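Halorhodopsin (Halobacterium salinarum, PDB 2JAF) pumps chloride ions across the archaeal membrane, driven by light that its bound retinal absorbs. Local coordinates at residues L208-V213 and V236-A241; L121-L126 and E194-L199. The protein carries 2 engineered substitutions. All blocks are in the same frame, centred on the assembly; numbering follows the deposited sequence.

Contact 1. Residues L208-V213 and V236-A241; sequences LGYPIV and VLDVFA. With RET (retinal), chain G.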
ATOM      1  N   LEU A 208      -0.754  18.784  13.572  1.00 19.26           N
ATOM      2  CA  LEU A 208      -0.555  20.088  12.943  1.00 18.97           C
ATOM      3  C   LEU A 208       0.900  20.531  13.087  1.00 19.17           C
ATOM      4  O   LEU A 208       1.393  21.346  12.301  1.00 19.95           O
ATOM      5  CB  LEU A 208      -1.482  21.133  13.578  1.00 19.87           C
ATOM      6  CG  LEU A 208      -2.925  21.158  13.074  1.00 20.40           C
ATOM      7  CD1 LEU A 208      -3.802  21.982  14.003  1.00 20.68           C
ATOM      8  CD2 LEU A 208      -2.937  21.746  11.669  1.00 22.04           C
ATOM      9  N   GLY A 209       1.592  19.999  14.092  1.00 17.32           N
ATOM     10  CA  GLY A 209       2.983  20.364  14.285  1.00 17.80           C
ATOM     11  C   GLY A 209       3.888  19.916  13.144  1.00 18.71           C
ATOM     12  O   GLY A 209       4.870  20.590  12.824  1.00 17.94           O
ATOM     13  N   TYR A 210       3.573  18.786  12.513  1.00 18.23           N
ATOM     14  CA  TYR A 210       4.434  18.297  11.436  1.00 18.14           C
ATOM     15  C   TYR A 210       4.547  19.229  10.229  1.00 18.33           C
ATOM     16  O   TYR A 210       5.655  19.514   9.778  1.00 17.34           O
ATOM     17  CB  TYR A 210       4.011  16.884  11.011  1.00 18.95           C
ATOM     18  CG  TYR A 210       4.242  15.872  12.113  1.00 18.32           C
ATOM     19  CD1 TYR A 210       3.335  15.742  13.169  1.00 18.54           C
ATOM     20  CD2 TYR A 210       5.374  15.055  12.112  1.00 18.84           C
ATOM     21  CE1 TYR A 210       3.552  14.813  14.200  1.00 21.10           C
ATOM     22  CE2 TYR A 210       5.602  14.126  13.138  1.00 19.18           C
ATOM     23  CZ  TYR A 210       4.685  14.010  14.175  1.00 18.29           C
ATOM     24  OH  TYR A 210       4.893  13.081  15.172  1.00 19.32           O
ATOM     25  N   PRO A 211       3.418  19.722   9.688  1.00 18.18           N
ATOM     26  CA  PRO A 211       3.575  20.623   8.538  1.00 17.67           C
ATOM     27  C   PRO A 211       4.222  21.958   8.922  1.00 19.23           C
ATOM     28  O   PRO A 211       4.798  22.642   8.076  1.00 20.34           O
ATOM     29  CB  PRO A 211       2.146  20.777   8.009  1.00 19.79           C
ATOM     30  CG  PRO A 211       1.271  20.477   9.219  1.00 17.49           C
ATOM     31  CD  PRO A 211       2.011  19.317   9.851  1.00 16.68           C
ATOM     32  N   ILE A 212       4.137  22.328  10.199  1.00 19.16           N
ATOM     33  CA  ILE A 212       4.754  23.573  10.649  1.00 19.49           C
ATOM     34  C   ILE A 212       6.267  23.386  10.636  1.00 19.80           C
ATOM     35  O   ILE A 212       7.005  24.254  10.173  1.00 20.37           O
ATOM     36  CB  ILE A 212       4.287  23.948  12.075  1.00 20.15           C
ATOM     37  CG1 ILE A 212       2.805  24.327  12.031  1.00 22.16           C
ATOM     38  CG2 ILE A 212       5.121  25.100  12.628  1.00 19.19           C
ATOM     39  CD1 ILE A 212       2.209  24.687  13.382  1.00 23.44           C
ATOM     40  N   VAL A 213       6.727  22.246  11.146  1.00 18.51           N
ATOM     41  CA  VAL A 213       8.154  21.960  11.172  1.00 17.99           C
ATOM     42  C   VAL A 213       8.686  21.920   9.741  1.00 19.17           C
ATOM     43  O   VAL A 213       9.748  22.476   9.455  1.00 21.00           O
ATOM     44  CB  VAL A 213       8.452  20.597  11.851  1.00 17.51           C
ATOM     45  CG1 VAL A 213       9.914  20.221  11.644  1.00 18.35           C
ATOM     46  CG2 VAL A 213       8.160  20.679  13.350  1.00 15.56           C
ATOM     47  N   VAL A 236      10.530  15.065  18.795  1.00 20.23           N
ATOM     48  CA  VAL A 236       9.711  15.414  19.953  1.00 21.31           C
ATOM     49  C   VAL A 236       8.232  15.205  19.620  1.00 20.01           C
ATOM     50  O   VAL A 236       7.459  14.733  20.450  1.00 19.87           O
ATOM     51  CB  VAL A 236       9.922  16.878  20.384  1.00 21.83           C
ATOM     52  CG1 VAL A 236       8.889  17.269  21.439  1.00 22.58           C
ATOM     53  CG2 VAL A 236      11.329  17.052  20.938  1.00 21.49           C
ATOM     54  N   LEU A 237       7.831  15.565  18.406  1.00 21.73           N
ATOM     55  CA  LEU A 237       6.436  15.374  18.015  1.00 20.37           C
ATOM     56  C   LEU A 237       6.098  13.886  18.054  1.00 21.99           C
ATOM     57  O   LEU A 237       5.028  13.494  18.529  1.00 21.63           O
ATOM     58  CB  LEU A 237       6.183  15.940  16.614  1.00 20.27           C
ATOM     59  CG  LEU A 237       6.106  17.469  16.554  1.00 20.09           C
ATOM     60  CD1 LEU A 237       6.019  17.915  15.108  1.00 19.75           C
ATOM     61  CD2 LEU A 237       4.861  17.953  17.340  1.00 19.10           C
ATOM     62  N   ASP A 238       7.014  13.057  17.557  1.00 20.50           N
ATOM     63  CA  ASP A 238       6.809  11.608  17.552  1.00 20.70           C
ATOM     64  C   ASP A 238       6.621  11.066  18.971  1.00 21.56           C
ATOM     65  O   ASP A 238       5.802  10.169  19.193  1.00 22.57           O
ATOM     66  CB  ASP A 238       8.006  10.893  16.915  1.00 22.11           C
ATOM     67  CG  ASP A 238       7.925  10.823  15.398  1.00 23.54           C
ATOM     68  OD1 ASP A 238       6.946  11.319  14.800  1.00 22.28           O
ATOM     69  OD2 ASP A 238       8.860  10.252  14.797  1.00 24.27           O
ATOM     70  N   VAL A 239       7.378  11.601  19.924  1.00 20.54           N
ATOM     71  CA  VAL A 239       7.270  11.130  21.301  1.00 20.34           C
ATOM     72  C   VAL A 239       5.841  11.273  21.805  1.00 19.52           C
ATOM     73  O   VAL A 239       5.295  10.353  22.404  1.00 20.37           O
ATOM     74  CB  VAL A 239       8.224  11.901  22.251  1.00 22.35           C
ATOM     75  CG1 VAL A 239       7.901  11.554  23.703  1.00 22.93           C
ATOM     76  CG2 VAL A 239       9.676  11.537  21.947  1.00 19.21           C
ATOM     77  N   PHE A 240       5.226  12.418  21.533  1.00 20.12           N
ATOM     78  CA  PHE A 240       3.858  12.654  21.982  1.00 21.04           C
ATOM     79  C   PHE A 240       2.779  12.082  21.066  1.00 22.16           C
ATOM     80  O   PHE A 240       1.817  11.470  21.540  1.00 22.08           O
ATOM     81  CB  PHE A 240       3.639  14.161  22.186  1.00 22.06           C
ATOM     82  CG  PHE A 240       4.413  14.723  23.347  1.00 24.05           C
ATOM     83  CD1 PHE A 240       3.967  14.530  24.652  1.00 25.48           C
ATOM     84  CD2 PHE A 240       5.633  15.361  23.142  1.00 23.83           C
ATOM     85  CE1 PHE A 240       4.731  14.956  25.736  1.00 26.86           C
ATOM     86  CE2 PHE A 240       6.407  15.790  24.223  1.00 23.37           C
ATOM     87  CZ  PHE A 240       5.956  15.586  25.522  1.00 26.21           C
ATOM     88  N   ALA A 241       2.934  12.259  19.757  1.00 21.03           N
ATOM     89  CA  ALA A 241       1.924  11.764  18.825  1.00 20.52           C
ATOM     90  C   ALA A 241       1.883  10.245  18.730  1.00 20.54           C
ATOM     91  O   ALA A 241       0.875   9.674  18.307  1.00 21.21           O
ATOM     92  CB  ALA A 241       2.138  12.373  17.440  1.00 22.00           C
TER
HETATM   93  C1  RET G 900       3.849  17.036   5.797  1.00 22.24           C
HETATM   94  C2  RET G 900       4.209  18.115   4.669  1.00 21.40           C
HETATM   95  C3  RET G 900       3.085  18.464   3.663  1.00 21.35           C
HETATM   96  C4  RET G 900       1.808  19.044   4.426  1.00 21.32           C
HETATM   97  C5  RET G 900       1.304  18.167   5.641  1.00 20.60           C
HETATM   98  C6  RET G 900       2.277  17.181   6.340  1.00 22.02           C
HETATM   99  C7  RET G 900       1.715  16.299   7.419  1.00 21.02           C
HETATM  100  C8  RET G 900       2.242  15.267   8.132  1.00 18.79           C
HETATM  101  C9  RET G 900       1.641  14.682   9.300  1.00 19.79           C
HETATM  102  C10 RET G 900       2.505  13.736   9.856  1.00 20.94           C
HETATM  103  C11 RET G 900       2.232  13.018  11.000  1.00 20.52           C
HETATM  104  C12 RET G 900       3.197  12.135  11.512  1.00 20.10           C
HETATM  105  C13 RET G 900       2.967  11.279  12.665  1.00 21.77           C
HETATM  106  C14 RET G 900       4.082  10.437  12.948  1.00 22.82           C
HETATM  107  C15 RET G 900       4.078   9.388  13.836  1.00 24.48           C
HETATM  108  C16 RET G 900       4.094  15.654   5.087  1.00 21.85           C
HETATM  109  C17 RET G 900       4.929  17.266   6.976  1.00 21.17           C
HETATM  110  C18 RET G 900      -0.144  18.387   6.050  1.00 21.23           C
HETATM  111  C19 RET G 900       0.238  15.231   9.925  1.00 21.06           C
HETATM  112  C20 RET G 900       1.671  11.330  13.496  1.00 21.97           C
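Tyr210 and Asp238 join the two helices through a single side-chain hydrogen bond, given by Tyr210 OH to Asp238 OD1 over 2.7 Å. The carboxylate oxygen receives it with its anti lone pair, the one turned away from OD2, and lies in the plane of the phenol ring, although ring and carboxylate planes are 36° apart. OD2 is held separately by the hydroxyl of Tyr77, so both oxygens of this buried acid are engaged.

The remaining contacts are apolar. Leu237 CD1 sits almost squarely over one face of the Tyr210 ring in a CH-pi contact, 3.9 Å from the centroid. With CG anti to its carbonyl carbon (chi1 -75°), Leu237 also brings CD1 to 3.5 Å from Gly209 C. A CB on Gly209 would run into the other methyl, Leu237 CD2, so the missing side chain makes room for this leucine. Val213 CG2 meets CD1 tip to tip. At the phenol edge stands the methyl of Ala241.

In the seven-helix bundle of the microbial rhodopsins these are neighbouring antiparallel helices that flank the retinal, and Tyr210, Pro211 and Asp238 belong to its pocket. The polyene covers the other face of the phenol, with C12 of retinal 3.5 Å from Tyr210 CE2; an alanine in place of Tyr210 would probably leave Asp238 OD1 without its donor and open a gap between the polyene and Leu237. Trp112 meets the tyrosine ring edge-to-face. Pro211 CB packs 3.6 Å from retinal C5 at the ring end, and Asp238 OD1 comes 3.5 Å from retinal C14 near the polyene's other end.

Contact 2. Residues L121-L126 and E194-L199; sequences LALGLL and EIFDTL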
ATOM      1  N   LEU A 121      -6.054   3.419  12.680  1.00 27.34           N
ATOM      2  CA  LEU A 121      -6.698   2.121  12.847  1.00 29.32           C
ATOM      3  C   LEU A 121      -7.050   1.935  14.324  1.00 28.26           C
ATOM      4  O   LEU A 121      -8.167   1.544  14.665  1.00 28.96           O
ATOM      5  CB  LEU A 121      -5.763   0.995  12.390  1.00 29.97           C
ATOM      6  CG  LEU A 121      -6.274  -0.426  12.663  1.00 32.08           C
ATOM      7  CD1 LEU A 121      -7.614  -0.642  11.966  1.00 32.78           C
ATOM      8  CD2 LEU A 121      -5.246  -1.435  12.189  1.00 34.25           C
ATOM      9  N   ALA A 122      -6.093   2.230  15.199  1.00 27.42           N
ATOM     10  CA  ALA A 122      -6.314   2.097  16.636  1.00 26.76           C
ATOM     11  C   ALA A 122      -7.464   2.985  17.090  1.00 27.43           C
ATOM     12  O   ALA A 122      -8.352   2.545  17.823  1.00 27.83           O
ATOM     13  CB  ALA A 122      -5.040   2.451  17.403  1.00 25.93           C
ATOM     14  N   LEU A 123      -7.444   4.240  16.652  1.00 26.52           N
ATOM     15  CA  LEU A 123      -8.489   5.192  17.005  1.00 28.52           C
ATOM     16  C   LEU A 123      -9.830   4.754  16.414  1.00 29.02           C
ATOM     17  O   LEU A 123     -10.877   4.889  17.050  1.00 29.88           O
ATOM     18  CB  LEU A 123      -8.130   6.578  16.466  1.00 28.90           C
ATOM     19  CG  LEU A 123      -8.401   7.837  17.290  1.00 31.29           C
ATOM     20  CD1 LEU A 123      -8.698   8.966  16.327  1.00 28.95           C
ATOM     21  CD2 LEU A 123      -9.560   7.648  18.249  1.00 33.16           C
ATOM     22  N   GLY A 124      -9.791   4.239  15.186  1.00 31.11           N
ATOM     23  CA  GLY A 124     -11.004   3.794  14.524  1.00 31.27           C
ATOM     24  C   GLY A 124     -11.663   2.613  15.216  1.00 33.17           C
ATOM     25  O   GLY A 124     -12.888   2.570  15.351  1.00 33.26           O
ATOM     26  N   LEU A 125     -10.856   1.649  15.645  1.00 33.30           N
ATOM     27  CA  LEU A 125     -11.380   0.481  16.342  1.00 34.75           C
ATOM     28  C   LEU A 125     -11.994   0.942  17.662  1.00 34.97           C
ATOM     29  O   LEU A 125     -13.106   0.556  18.010  1.00 35.25           O
ATOM     30  CB  LEU A 125     -10.259  -0.529  16.602  1.00 35.62           C
ATOM     31  CG  LEU A 125      -9.642  -1.192  15.366  1.00 37.88           C
ATOM     32  CD1 LEU A 125      -8.440  -2.031  15.761  1.00 38.30           C
ATOM     33  CD2 LEU A 125     -10.694  -2.054  14.680  1.00 38.50           C
ATOM     34  N   LEU A 126     -11.270   1.788  18.386  1.00 35.52           N
ATOM     35  CA  LEU A 126     -11.758   2.304  19.658  1.00 35.26           C
ATOM     36  C   LEU A 126     -13.118   2.969  19.482  1.00 36.17           C
ATOM     37  O   LEU A 126     -14.029   2.764  20.285  1.00 35.56           O
ATOM     38  CB  LEU A 126     -10.764   3.318  20.230  1.00 36.46           C
ATOM     39  CG  LEU A 126     -11.138   3.975  21.560  1.00 37.96           C
ATOM     40  CD1 LEU A 126     -11.237   2.919  22.652  1.00 38.37           C
ATOM     41  CD2 LEU A 126     -10.092   5.014  21.921  1.00 39.31           C
ATOM     42  N   GLU A 194     -15.740   9.914  25.598  1.00 32.43           N
ATOM     43  CA  GLU A 194     -14.828  10.590  26.523  1.00 32.52           C
ATOM     44  C   GLU A 194     -13.356  10.428  26.147  1.00 30.09           C
ATOM     45  O   GLU A 194     -12.620  11.412  26.056  1.00 28.30           O
ATOM     46  CB  GLU A 194     -15.047  10.072  27.949  1.00 35.96           C
ATOM     47  CG  GLU A 194     -14.696   8.596  28.139  1.00 40.65           C
ATOM     48  CD  GLU A 194     -15.405   7.684  27.145  1.00 43.91           C
ATOM     49  OE1 GLU A 194     -16.645   7.541  27.229  1.00 43.91           O
ATOM     50  OE2 GLU A 194     -14.716   7.112  26.271  1.00 46.05           O
ATOM     51  N   ILE A 195     -12.922   9.188  25.938  1.00 27.41           N
ATOM     52  CA  ILE A 195     -11.533   8.935  25.573  1.00 26.70           C
ATOM     53  C   ILE A 195     -11.258   9.400  24.139  1.00 25.12           C
ATOM     54  O   ILE A 195     -10.173   9.898  23.832  1.00 24.92           O
ATOM     55  CB  ILE A 195     -11.181   7.433  25.722  1.00 24.41           C
ATOM     56  CG1 ILE A 195      -9.723   7.194  25.319  1.00 25.93           C
ATOM     57  CG2 ILE A 195     -12.137   6.587  24.898  1.00 26.49           C
ATOM     58  CD1 ILE A 195      -8.718   7.973  26.164  1.00 26.78           C
ATOM     59  N   PHE A 196     -12.247   9.248  23.264  1.00 25.23           N
ATOM     60  CA  PHE A 196     -12.090   9.676  21.880  1.00 24.77           C
ATOM     61  C   PHE A 196     -11.839  11.183  21.824  1.00 24.11           C
ATOM     62  O   PHE A 196     -10.951  11.644  21.110  1.00 22.08           O
ATOM     63  CB  PHE A 196     -13.346   9.355  21.064  1.00 26.44           C
ATOM     64  CG  PHE A 196     -13.285   9.849  19.645  1.00 27.61           C
ATOM     65  CD1 PHE A 196     -12.516   9.187  18.695  1.00 28.42           C
ATOM     66  CD2 PHE A 196     -13.968  11.000  19.266  1.00 29.17           C
ATOM     67  CE1 PHE A 196     -12.426   9.667  17.381  1.00 28.32           C
ATOM     68  CE2 PHE A 196     -13.884  11.487  17.958  1.00 30.31           C
ATOM     69  CZ  PHE A 196     -13.111  10.815  17.019  1.00 28.92           C
ATOM     70  N   ASP A 197     -12.638  11.944  22.566  1.00 24.00           N
ATOM     71  CA  ASP A 197     -12.503  13.400  22.590  1.00 26.21           C
ATOM     72  C   ASP A 197     -11.120  13.831  23.082  1.00 25.16           C
ATOM     73  O   ASP A 197     -10.553  14.808  22.590  1.00 24.56           O
ATOM     74  CB  ASP A 197     -13.594  14.032  23.462  1.00 28.41           C
ATOM     75  CG  ASP A 197     -14.971  13.967  22.819  1.00 32.80           C
ATOM     76  OD1 ASP A 197     -15.056  13.819  21.581  1.00 34.20           O
ATOM     77  OD2 ASP A 197     -15.979  14.084  23.547  1.00 37.06           O
ATOM     78  N   THR A 198     -10.583  13.105  24.058  1.00 24.11           N
ATOM     79  CA  THR A 198      -9.254  13.403  24.577  1.00 23.93           C
ATOM     80  C   THR A 198      -8.212  13.118  23.497  1.00 23.21           C
ATOM     81  O   THR A 198      -7.345  13.948  23.207  1.00 20.15           O
ATOM     82  CB  THR A 198      -8.934  12.531  25.809  1.00 26.83           C
ATOM     83  OG1 THR A 198      -9.752  12.945  26.907  1.00 28.42           O
ATOM     84  CG2 THR A 198      -7.465  12.654  26.197  1.00 26.86           C
ATOM     85  N   LEU A 199      -8.307  11.935  22.898  1.00 21.31           N
ATOM     86  CA  LEU A 199      -7.356  11.525  21.869  1.00 21.43           C
ATOM     87  C   LEU A 199      -7.459  12.371  20.609  1.00 21.75           C
ATOM     88  O   LEU A 199      -6.463  12.584  19.914  1.00 20.72           O
ATOM     89  CB  LEU A 199      -7.560  10.043  21.528  1.00 20.58           C
ATOM     90  CG  LEU A 199      -7.286   9.068  22.683  1.00 22.80           C
ATOM     91  CD1 LEU A 199      -7.562   7.642  22.233  1.00 24.32           C
ATOM     92  CD2 LEU A 199      -5.838   9.206  23.150  1.00 22.52           C
TER
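Leu123 and Leu126, one turn apart on helix 106-127, meet Ile195, Phe196 and Leu199 of helix 193-216 in a wholly apolar interface of the seven-helix rhodopsin bundle. The short segments run antiparallel with a crossing angle of -155°, their axes 10.8 Å apart at closest approach. Backbones come nearest at Leu123 and Phe196, whose side chains cross at about a right angle. There the leucine CD2 methyl presses on the edge of the phenyl ring, close to its plane, 3.4 Å from Phe196 CD1, while CD1 of the same leucine reaches Phe196 CE1.

Leu126 carries the other half of the contact. Its CG is anti to the backbone N (chi1 179°), which extends the side chain across the interface and brings CD2 against two residues one turn apart on the opposing helix, Ile195 and Leu199.

Around this first shell, other helices close the packing. Trp183 touches both Leu123 and Phe196, and Ala184 and Ala187 also pack on the phenylalanine. Helix 227-255 contributes Leu249 against Leu126 and Trp252 against Ile195, so the pair is backed by a third long helix; the carbonyl of Leu126 accepts a hydrogen bond from Thr192. All five residues that touch are buried. Leu126 CD2 lies 3.9 Å from Ile195 CG2. The same methyl, Leu126 CD2, comes closer to Leu199, at 3.7 Å from its CD1.

Helix 193-216 is common to both contacts: its early turns pack on helix 106-127 in contact 2, and its later turns on helix 227-255 in contact 1. The contact centres are 19 Å apart and the nearest atoms about 8 Å, so the two do not meet. In sequence, both segments of contact 2 come before either segment of contact 1, and all four belong to the bacteriorhodopsin-like seven-helix bundle. One helix is thus joined to two others at different levels of the bundle. Contact 1 forms part of the retinal pocket, whereas contact 2 is apolar packing away from it, its Leu123 side chain about 11 Å from the chromophore.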